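Long-range contacts in ATP phosphoribosyltransferase (Methanobacterium thermoautotrophicum, PDB 2VD3), which catalyses the first step of histidine biosynthesis, probably joining ATP to 5-phosphoribose 1-diphosphate with the help of magnesium: residues L96-E102 with L173-I179; G144-I148 with L157-L161. One frame throughout, in Å; residues are numbered along the deposited sequence.

Interaction 1: L96-E102 with L173-I179. With MG (magnesium ion), chain M.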
loop_
_atom_site.group_PDB
_atom_site.type_symbol
_atom_site.label_atom_id
_atom_site.label_comp_id
_atom_site.label_asym_id
_atom_site.label_seq_id
_atom_site.Cartn_x
_atom_site.Cartn_y
_atom_site.Cartn_z
ATOM N N LEU A 96 -26.637 -13.627 0.181
ATOM C CA LEU A 96 -26.369 -13.874 -1.230
ATOM C C LEU A 96 -27.695 -13.786 -1.960
ATOM O O LEU A 96 -28.523 -14.685 -1.850
ATOM C CB LEU A 96 -25.717 -15.240 -1.465
ATOM C CG LEU A 96 -25.337 -15.467 -2.932
ATOM C CD1 LEU A 96 -24.153 -14.578 -3.334
ATOM C CD2 LEU A 96 -25.051 -16.921 -3.207
ATOM N N VAL A 97 -27.898 -12.689 -2.681
ATOM C CA VAL A 97 -29.158 -12.448 -3.390
ATOM C C VAL A 97 -29.029 -12.684 -4.889
ATOM O O VAL A 97 -27.925 -12.634 -5.439
ATOM C CB VAL A 97 -29.735 -11.013 -3.135
ATOM C CG1 VAL A 97 -30.082 -10.820 -1.670
ATOM C CG2 VAL A 97 -28.790 -9.917 -3.646
ATOM N N LEU A 98 -30.160 -12.955 -5.537
ATOM C CA LEU A 98 -30.232 -12.979 -6.991
ATOM C C LEU A 98 -30.806 -11.645 -7.429
ATOM O O LEU A 98 -31.867 -11.243 -6.958
ATOM C CB LEU A 98 -31.118 -14.126 -7.479
ATOM C CG LEU A 98 -31.140 -14.447 -8.979
ATOM C CD1 LEU A 98 -29.797 -14.971 -9.476
ATOM C CD2 LEU A 98 -32.232 -15.456 -9.271
ATOM N N ALA A 99 -30.094 -10.957 -8.317
ATOM C CA ALA A 99 -30.471 -9.605 -8.729
ATOM C C ALA A 99 -30.524 -9.454 -10.245
ATOM O O ALA A 99 -29.806 -10.144 -10.972
ATOM C CB ALA A 99 -29.522 -8.580 -8.120
ATOM N N ALA A 100 -31.386 -8.548 -10.704
ATOM C CA ALA A 100 -31.565 -8.268 -12.128
ATOM C C ALA A 100 -31.469 -6.763 -12.408
ATOM O O ALA A 100 -31.804 -5.961 -11.535
ATOM C CB ALA A 100 -32.906 -8.804 -12.596
ATOM N N PRO A 101 -30.965 -6.373 -13.603
ATOM C CA PRO A 101 -31.106 -4.996 -14.103
ATOM C C PRO A 101 -32.508 -4.464 -13.835
ATOM O O PRO A 101 -33.477 -5.065 -14.288
ATOM C CB PRO A 101 -30.878 -5.157 -15.605
ATOM C CG PRO A 101 -29.894 -6.280 -15.695
ATOM C CD PRO A 101 -30.172 -7.204 -14.529
ATOM N N GLU A 102 -32.610 -3.362 -13.091
ATOM C CA GLU A 102 -33.903 -2.903 -12.562
ATOM C C GLU A 102 -35.008 -2.764 -13.613
ATOM O O GLU A 102 -36.178 -2.981 -13.310
ATOM C CB GLU A 102 -33.749 -1.604 -11.757
ATOM C CG GLU A 102 -33.647 -0.318 -12.585
ATOM C CD GLU A 102 -33.225 0.886 -11.755
ATOM O OE1 GLU A 102 -32.673 0.695 -10.644
ATOM O OE2 GLU A 102 -33.437 2.025 -12.218
ATOM N N LEU A 173 -29.778 -2.202 -9.884
ATOM C CA LEU A 173 -30.187 -3.594 -9.825
ATOM C C LEU A 173 -31.224 -3.789 -8.730
ATOM O O LEU A 173 -31.180 -3.116 -7.699
ATOM C CB LEU A 173 -28.978 -4.517 -9.596
ATOM C CG LEU A 173 -27.820 -4.449 -10.605
ATOM C CD1 LEU A 173 -26.587 -5.187 -10.114
ATOM C CD2 LEU A 173 -28.223 -4.937 -11.980
ATOM N N ARG A 174 -32.150 -4.714 -8.970
ATOM C CA ARG A 174 -33.197 -5.052 -8.013
ATOM C C ARG A 174 -33.089 -6.515 -7.562
ATOM O O ARG A 174 -32.919 -7.415 -8.393
ATOM C CB ARG A 174 -34.561 -4.777 -8.642
ATOM C CG ARG A 174 -35.758 -5.206 -7.813
ATOM C CD ARG A 174 -37.064 -5.056 -8.593
ATOM N NE ARG A 174 -37.154 -5.971 -9.734
ATOM C CZ ARG A 174 -37.088 -5.599 -11.013
ATOM N NH1 ARG A 174 -36.928 -4.320 -11.338
ATOM N NH2 ARG A 174 -37.189 -6.511 -11.976
ATOM N N VAL A 175 -33.182 -6.739 -6.249
ATOM C CA VAL A 175 -33.171 -8.091 -5.668
ATOM C C VAL A 175 -34.439 -8.818 -6.087
ATOM O O VAL A 175 -35.542 -8.354 -5.794
ATOM C CB VAL A 175 -33.106 -8.061 -4.115
ATOM C CG1 VAL A 175 -33.198 -9.464 -3.534
ATOM C CG2 VAL A 175 -31.838 -7.381 -3.634
ATOM N N ILE A 176 -34.293 -9.939 -6.785
ATOM C CA ILE A 176 -35.472 -10.722 -7.182
ATOM C C ILE A 176 -35.617 -12.027 -6.390
ATOM O O ILE A 176 -36.621 -12.727 -6.511
ATOM C CB ILE A 176 -35.604 -10.906 -8.739
ATOM C CG1 ILE A 176 -34.400 -11.632 -9.342
ATOM C CG2 ILE A 176 -35.808 -9.561 -9.418
ATOM C CD1 ILE A 176 -34.681 -13.054 -9.720
ATOM N N ASP A 177 -34.612 -12.326 -5.564
ATOM C CA ASP A 177 -34.681 -13.411 -4.577
ATOM C C ASP A 177 -33.468 -13.424 -3.652
ATOM O O ASP A 177 -32.412 -12.871 -3.981
ATOM C CB ASP A 177 -34.826 -14.777 -5.247
ATOM C CG ASP A 177 -35.534 -15.788 -4.363
ATOM O OD1 ASP A 177 -35.767 -15.497 -3.166
ATOM O OD2 ASP A 177 -35.861 -16.882 -4.867
ATOM N N THR A 178 -33.645 -14.032 -2.479
ATOM C CA THR A 178 -32.537 -14.310 -1.576
ATOM C C THR A 178 -32.188 -15.790 -1.694
ATOM O O THR A 178 -33.035 -16.650 -1.495
ATOM C CB THR A 178 -32.859 -13.925 -0.109
ATOM O OG1 THR A 178 -33.157 -12.524 -0.035
ATOM C CG2 THR A 178 -31.675 -14.217 0.803
ATOM N N ILE A 179 -30.933 -16.070 -2.032
ATOM C CA ILE A 179 -30.468 -17.453 -2.215
ATOM C C ILE A 179 -30.021 -18.084 -0.900
ATOM O O ILE A 179 -30.308 -19.239 -0.643
ATOM C CB ILE A 179 -29.319 -17.526 -3.250
ATOM C CG1 ILE A 179 -29.706 -16.757 -4.521
ATOM C CG2 ILE A 179 -28.978 -18.965 -3.571
ATOM C CD1 ILE A 179 -28.569 -16.537 -5.489
HETATM MG MG MG M . -36.734 -17.472 -2.138
#

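Interaction 2: G144-I148 with L157-L161. With MG (magnesium ion), chain J.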
loop_
_atom_site.group_PDB
_atom_site.type_symbol
_atom_site.label_atom_id
_atom_site.label_comp_id
_atom_site.label_asym_id
_atom_site.label_seq_id
_atom_site.Cartn_x
_atom_site.Cartn_y
_atom_site.Cartn_z
ATOM N N GLY A 144 -14.951 -11.579 -9.523
ATOM C CA GLY A 144 -15.535 -10.550 -8.660
ATOM C C GLY A 144 -16.346 -9.585 -9.501
ATOM O O GLY A 144 -16.575 -9.836 -10.686
ATOM N N SER A 145 -16.794 -8.490 -8.889
ATOM C CA SER A 145 -17.483 -7.416 -9.608
ATOM C C SER A 145 -18.621 -7.912 -10.509
ATOM O O SER A 145 -18.801 -7.417 -11.639
ATOM C CB SER A 145 -16.471 -6.580 -10.421
ATOM O OG SER A 145 -15.454 -6.027 -9.584
ATOM N N THR A 146 -19.392 -8.884 -10.010
ATOM C CA THR A 146 -20.547 -9.414 -10.749
ATOM C C THR A 146 -21.511 -8.301 -11.142
ATOM O O THR A 146 -22.236 -8.436 -12.127
ATOM C CB THR A 146 -21.323 -10.515 -9.975
ATOM O OG1 THR A 146 -21.817 -9.995 -8.735
ATOM C CG2 THR A 146 -20.445 -11.746 -9.712
ATOM N N GLU A 147 -21.488 -7.201 -10.381
ATOM C CA GLU A 147 -22.358 -6.033 -10.607
ATOM C C GLU A 147 -22.174 -5.387 -11.980
ATOM O O GLU A 147 -23.053 -4.660 -12.453
ATOM C CB GLU A 147 -22.148 -4.950 -9.536
ATOM C CG GLU A 147 -21.730 -5.441 -8.151
ATOM C CD GLU A 147 -20.217 -5.564 -8.002
ATOM O OE1 GLU A 147 -19.479 -4.801 -8.667
ATOM O OE2 GLU A 147 -19.768 -6.427 -7.220
ATOM N N ILE A 148 -21.028 -5.639 -12.603
ATOM C CA ILE A 148 -20.689 -5.051 -13.906
ATOM C C ILE A 148 -21.115 -5.958 -15.071
ATOM O O ILE A 148 -21.265 -5.495 -16.202
ATOM C CB ILE A 148 -19.168 -4.697 -13.970
ATOM C CG1 ILE A 148 -18.816 -3.688 -12.867
ATOM C CG2 ILE A 148 -18.778 -4.114 -15.319
ATOM C CD1 ILE A 148 -17.338 -3.521 -12.627
ATOM N N LEU A 157 -28.422 -11.893 -15.328
ATOM C CA LEU A 157 -28.585 -11.792 -13.877
ATOM C C LEU A 157 -27.274 -11.999 -13.129
ATOM O O LEU A 157 -26.304 -12.545 -13.661
ATOM C CB LEU A 157 -29.603 -12.816 -13.376
ATOM C CG LEU A 157 -30.984 -12.868 -14.022
ATOM C CD1 LEU A 157 -31.613 -14.221 -13.779
ATOM C CD2 LEU A 157 -31.854 -11.761 -13.477
ATOM N N ILE A 158 -27.256 -11.560 -11.879
ATOM C CA ILE A 158 -26.083 -11.717 -11.039
ATOM C C ILE A 158 -26.497 -12.234 -9.676
ATOM O O ILE A 158 -27.671 -12.203 -9.324
ATOM C CB ILE A 158 -25.278 -10.383 -10.884
ATOM C CG1 ILE A 158 -26.034 -9.372 -10.014
ATOM C CG2 ILE A 158 -24.955 -9.777 -12.253
ATOM C CD1 ILE A 158 -25.143 -8.347 -9.329
ATOM N N THR A 159 -25.529 -12.737 -8.928
ATOM C CA THR A 159 -25.710 -12.951 -7.508
ATOM C C THR A 159 -24.832 -11.918 -6.840
ATOM O O THR A 159 -23.896 -11.404 -7.456
ATOM C CB THR A 159 -25.295 -14.366 -7.047
ATOM O OG1 THR A 159 -23.874 -14.506 -7.131
ATOM C CG2 THR A 159 -25.988 -15.448 -7.878
ATOM N N ASP A 160 -25.133 -11.601 -5.590
ATOM C CA ASP A 160 -24.315 -10.652 -4.859
ATOM C C ASP A 160 -24.480 -10.797 -3.362
ATOM O O ASP A 160 -25.533 -11.221 -2.874
ATOM C CB ASP A 160 -24.637 -9.219 -5.288
ATOM C CG ASP A 160 -23.504 -8.267 -5.005
ATOM O OD1 ASP A 160 -23.715 -7.047 -5.099
ATOM O OD2 ASP A 160 -22.394 -8.743 -4.685
ATOM N N LEU A 161 -23.434 -10.419 -2.641
ATOM C CA LEU A 161 -23.390 -10.547 -1.199
ATOM C C LEU A 161 -23.484 -9.157 -0.557
ATOM O O LEU A 161 -22.599 -8.339 -0.755
ATOM C CB LEU A 161 -22.076 -11.238 -0.814
ATOM C CG LEU A 161 -21.939 -12.048 0.475
ATOM C CD1 LEU A 161 -22.887 -13.235 0.478
ATOM C CD2 LEU A 161 -20.483 -12.494 0.637
HETATM MG MG MG J . -20.436 -8.470 -3.708
#

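Interaction 1: L96-E102 with L173-I179
Leu98 O takes two backbone donors from the facing strand: Ile176 N at 2.8 Å, in the carbonyl plane, and Asp177 N at a longer 3.3 Å, on a lone pair. Leu98 N returns a bond to Asp177 O, so Ile176 and Asp177 both sit opposite Leu98 as a classic beta bulge. Beyond it the pairing is regular, Ala100 N and O bonding to Arg174 O and N, while Ile179 N on the other flank reaches Leu96 O at 2.8 Å. Because the bulge turns Ile176 out of step, its CG1, lodged between backbone N and carbonyl carbon (chi1 60°), lies against Leu98 O and carries CD1 to within 3.5 Å of Leu98 CD2. On the face of Val97 and Ala99, the Val97 and Val175 side chains meet at about a right angle, Val97 CB to Val175 CG1 3.8 Å, beneath Leu168 of helix 166-170. Leu98 and Ile179 instead pack against Tyr129 of helix 123-132, whose hydroxyl bonds Asp177 OD2; Asp177 OD1 binds magnesium at 2.4 Å. At the far end the Arg174 chain, bent at chi3 (66°), directs NH1 edge-on to Glu102 O; the modelled separation is very short. NH2 makes a weak bond to Ile106 O. Cutting this side chain back to an alanine would probably cost Glu102 O its NH1 bond and Ile106 O the weak one from NH2, leaving the chain after Pro101 less well held. The Glu102 carboxylate turns elsewhere, to His172. The whole is a bulged antiparallel pair in the mixed sheet of a periplasmic-binding-protein-like fold, where the long strand 173-188 leaves 94-101 and goes on to pair with strands 68-72 and 84-88.

Interaction 2: G144-I148 with L157-L161
With chi1 at 60°, Thr146 OG1 sits between its own backbone N and carbonyl carbon and faces strand 157-161, where it donates to Thr159 O at 2.8 Å. The C=O...donor angle of 174° puts the hydroxyl almost straight off the end of that carbonyl. Ile158 adopts a similar first torsion, and CD1 thereby slips in beside the hydroxyl, 3.8 Å from Glu147 CA, while CG2 lies close to Thr146 O; Pro150 packs on the same isoleucine. Residues 145-148 make a single tight turn, closed by Ile148 N to Ser145 O, in the connection that leads from strand 138-141 into 157-162, so the contact packs a crossover loop of the alpha/beta lobe on the strand it enters. Glu147 and strand 157-161 fall within the signature sequence of the family, consistent with a place near the substrate site. Further along, Asp160 OD2 binds a magnesium ion at 2.2 Å and takes a weak bond from Leu161 N. Glu147 OE2 stands 4.3 Å from Asp160 OD2, the carboxylate planes turned 42° apart, and at 4.1 Å from the ion is too far to be its ligand. Thr159 OG1 hydrogen-bonds Thr120 OG1 on neighbouring strand 117-120, and Ile148 packs on Leu38 of a second subunit.

In the fold
Interactions 1 and 2 meet in one sheet of the same lobe: strand 94-101 lies between 173-188 and 157-162, and Val97 N and Ala99 N probably bond to Asp160 O and Ile158 O. Ala100 CB also packs on Leu157 CD2. Interaction 1 joins two strands through backbone bonds and apolar side chains on both faces, burying 768 Å² and running from a buried apolar middle to a partly exposed end at Glu102. Interaction 2 covers 202 Å² and is mostly buried; a loop rests on a strand through side chains and a single hydroxyl bond. Each contains an aspartate that binds its own magnesium, but interaction 2 alone has neighbouring subunits within reach.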